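Local coordinates for Aln2 (Streptomyces sp. CM020, PDB 6P7L), which is a noncanonical member of the NTF2-like superfamily with a SnoaL-like domain, probably involved in biosynthesis of the polyketide antibiotic alnumycin, at residues A[45-50]-A[152-157]. Residues are numbered along the deposited sequence; the frame is centred on the assembly and turned at random.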
loop_
_atom_site.group_PDB
_atom_site.type_symbol
_atom_site.label_atom_id
_atom_site.label_comp_id
_atom_site.label_asym_id
_atom_site.label_seq_id
_atom_site.Cartn_x
_atom_site.Cartn_y
_atom_site.Cartn_z
ATOM N N ALA A 45 -5.380 2.627 -9.611
ATOM C CA ALA A 45 -5.728 3.801 -8.824
ATOM C C ALA A 45 -6.991 4.440 -9.390
ATOM O O ALA A 45 -7.943 4.749 -8.652
ATOM C CB ALA A 45 -4.558 4.801 -8.817
ATOM N N ARG A 46 -7.020 4.630 -10.714
ATOM C CA ARG A 46 -8.187 5.255 -11.334
ATOM C C ARG A 46 -9.395 4.332 -11.255
ATOM O O ARG A 46 -10.527 4.783 -11.010
ATOM C CB ARG A 46 -7.850 5.629 -12.774
ATOM C CG ARG A 46 -6.755 6.774 -12.830
ATOM C CD ARG A 46 -6.513 7.391 -14.156
ATOM N NE ARG A 46 -6.017 8.764 -13.969
ATOM C CZ ARG A 46 -4.738 9.086 -13.797
ATOM N NH1 ARG A 46 -3.805 8.143 -13.804
ATOM N NH2 ARG A 46 -4.380 10.351 -13.635
ATOM N N GLN A 47 -9.186 3.030 -11.433
ATOM C CA GLN A 47 -10.320 2.111 -11.386
ATOM C C GLN A 47 -10.985 2.125 -10.010
ATOM O O GLN A 47 -12.225 2.129 -9.903
ATOM C CB GLN A 47 -9.865 0.702 -11.729
ATOM C CG GLN A 47 -11.005 -0.300 -11.966
ATOM C CD GLN A 47 -10.492 -1.703 -12.143
ATOM O OE1 GLN A 47 -9.796 -2.232 -11.253
ATOM N NE2 GLN A 47 -10.790 -2.314 -13.291
ATOM N N MET A 48 -10.177 2.091 -8.942
ATOM C CA MET A 48 -10.753 2.042 -7.598
ATOM C C MET A 48 -11.284 3.422 -7.193
ATOM O O MET A 48 -12.292 3.511 -6.471
ATOM C CB MET A 48 -9.743 1.547 -6.558
ATOM C CG MET A 48 -9.420 0.062 -6.607
ATOM S SD MET A 48 -10.902 -0.992 -6.496
ATOM C CE MET A 48 -11.071 -1.253 -8.197
ATOM N N HIS A 49 -10.648 4.509 -7.655
ATOM C CA HIS A 49 -11.227 5.823 -7.368
ATOM C C HIS A 49 -12.651 5.896 -7.891
ATOM O O HIS A 49 -13.547 6.410 -7.204
ATOM C CB HIS A 49 -10.416 6.967 -7.967
ATOM C CG HIS A 49 -9.105 7.224 -7.272
ATOM N ND1 HIS A 49 -8.300 8.299 -7.586
ATOM C CD2 HIS A 49 -8.462 6.545 -6.298
ATOM C CE1 HIS A 49 -7.222 8.281 -6.820
ATOM N NE2 HIS A 49 -7.282 7.209 -6.045
ATOM N N ARG A 50 -12.880 5.356 -9.089
ATOM C CA ARG A 50 -14.211 5.409 -9.680
ATOM C C ARG A 50 -15.172 4.554 -8.874
ATOM O O ARG A 50 -16.289 4.984 -8.552
ATOM C CB ARG A 50 -14.177 4.938 -11.132
ATOM C CG ARG A 50 -13.366 5.798 -12.092
ATOM C CD ARG A 50 -13.448 5.265 -13.500
ATOM N NE ARG A 50 -12.576 5.977 -14.439
ATOM C CZ ARG A 50 -12.563 5.779 -15.756
ATOM N NH1 ARG A 50 -13.397 4.911 -16.311
ATOM N NH2 ARG A 50 -11.709 6.446 -16.519
ATOM N N LEU A 152 -4.812 0.028 -21.006
ATOM C CA LEU A 152 -5.169 -1.184 -20.280
ATOM C C LEU A 152 -6.650 -1.220 -19.927
ATOM O O LEU A 152 -7.269 -0.189 -19.616
ATOM C CB LEU A 152 -4.332 -1.297 -19.016
ATOM C CG LEU A 152 -2.881 -1.718 -19.205
ATOM C CD1 LEU A 152 -2.253 -1.810 -17.785
ATOM C CD2 LEU A 152 -2.710 -3.017 -19.951
ATOM N N ARG A 153 -7.202 -2.433 -19.961
ATOM C CA ARG A 153 -8.570 -2.746 -19.572
ATOM C C ARG A 153 -8.568 -4.059 -18.798
ATOM O O ARG A 153 -7.718 -4.927 -19.025
ATOM C CB ARG A 153 -9.477 -2.885 -20.802
ATOM C CG ARG A 153 -9.434 -1.684 -21.741
ATOM C CD ARG A 153 -10.389 -0.561 -21.289
ATOM N NE ARG A 153 -11.780 -0.983 -21.424
ATOM C CZ ARG A 153 -12.458 -1.030 -22.561
ATOM N NH1 ARG A 153 -11.890 -0.658 -23.694
ATOM N NH2 ARG A 153 -13.716 -1.459 -22.570
ATOM N N SER A 154 -9.539 -4.218 -17.914
ATOM C CA SER A 154 -9.706 -5.467 -17.176
ATOM C C SER A 154 -10.404 -6.507 -18.050
ATOM O O SER A 154 -11.436 -6.215 -18.669
ATOM C CB SER A 154 -10.506 -5.216 -15.907
ATOM O OG SER A 154 -9.696 -4.803 -14.819
ATOM N N ARG A 155 -9.823 -7.708 -18.124
ATOM C CA ARG A 155 -10.431 -8.847 -18.818
ATOM C C ARG A 155 -11.017 -9.888 -17.879
ATOM O O ARG A 155 -12.080 -10.455 -18.161
ATOM C CB ARG A 155 -9.413 -9.516 -19.742
ATOM C CG ARG A 155 -9.969 -10.732 -20.473
ATOM C CD ARG A 155 -8.992 -11.241 -21.548
ATOM N NE ARG A 155 -8.142 -12.324 -21.055
ATOM C CZ ARG A 155 -7.147 -12.872 -21.743
ATOM N NH1 ARG A 155 -6.868 -12.441 -22.963
ATOM N NH2 ARG A 155 -6.427 -13.850 -21.208
ATOM N N SER A 156 -10.354 -10.134 -16.753
ATOM C CA SER A 156 -10.735 -11.162 -15.800
ATOM C C SER A 156 -10.420 -10.624 -14.422
ATOM O O SER A 156 -9.417 -9.934 -14.253
ATOM C CB SER A 156 -9.904 -12.483 -16.044
ATOM O OG SER A 156 -9.977 -13.384 -14.950
ATOM N N ARG A 157 -11.283 -10.890 -13.446
ATOM C CA ARG A 157 -10.975 -10.609 -12.049
ATOM C C ARG A 157 -11.510 -11.795 -11.246
ATOM O O ARG A 157 -12.683 -12.160 -11.403
ATOM C CB ARG A 157 -11.609 -9.301 -11.576
ATOM C CG ARG A 157 -11.443 -9.049 -10.088
ATOM C CD ARG A 157 -11.540 -7.589 -9.680
ATOM N NE ARG A 157 -10.442 -6.862 -10.268
ATOM C CZ ARG A 157 -10.404 -5.550 -10.497
ATOM N NH1 ARG A 157 -11.417 -4.764 -10.129
ATOM N NH2 ARG A 157 -9.333 -5.038 -11.104
#
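Q47 reaches from the helix to the strand and meets S154 and R157 with the two ends of one amide, a compact example of how a buried amide can have both its donor and its acceptor ends engaged. With CG anti to the backbone N (chi1 -169°) and the chain extended beyond it, the amide reaches the strand although the segment axes stay 11.2 Å apart. Q47 NE2 donates to S154 OG at 3.1 Å, close to the amide plane, and also to T62 OG1. Q47 OE1 accepts from both terminal nitrogens of R157: the straighter bond (158°) comes from NH2 at 2.8 Å, in the carbonyl plane on a lone pair; the more bent one from NH1 at 3.2 Å, from above that plane. The amide and guanidinium planes are almost perpendicular (88°). One residue on, the bent chain of M48 brings CE to 4.0 Å from R157 NH1, obliquely to the guanidinium. D143 forms a salt bridge with R157 NE, while NH1 also bonds to a glycerol, probably from the crystallisation liquor. The arrangement joins helix 34-52 to strand 151-161 of the curved sheet in this NTF2-like fold, with F59 of helix 56-60 and F63 of strand 63-64 packing against both Q47 and R157.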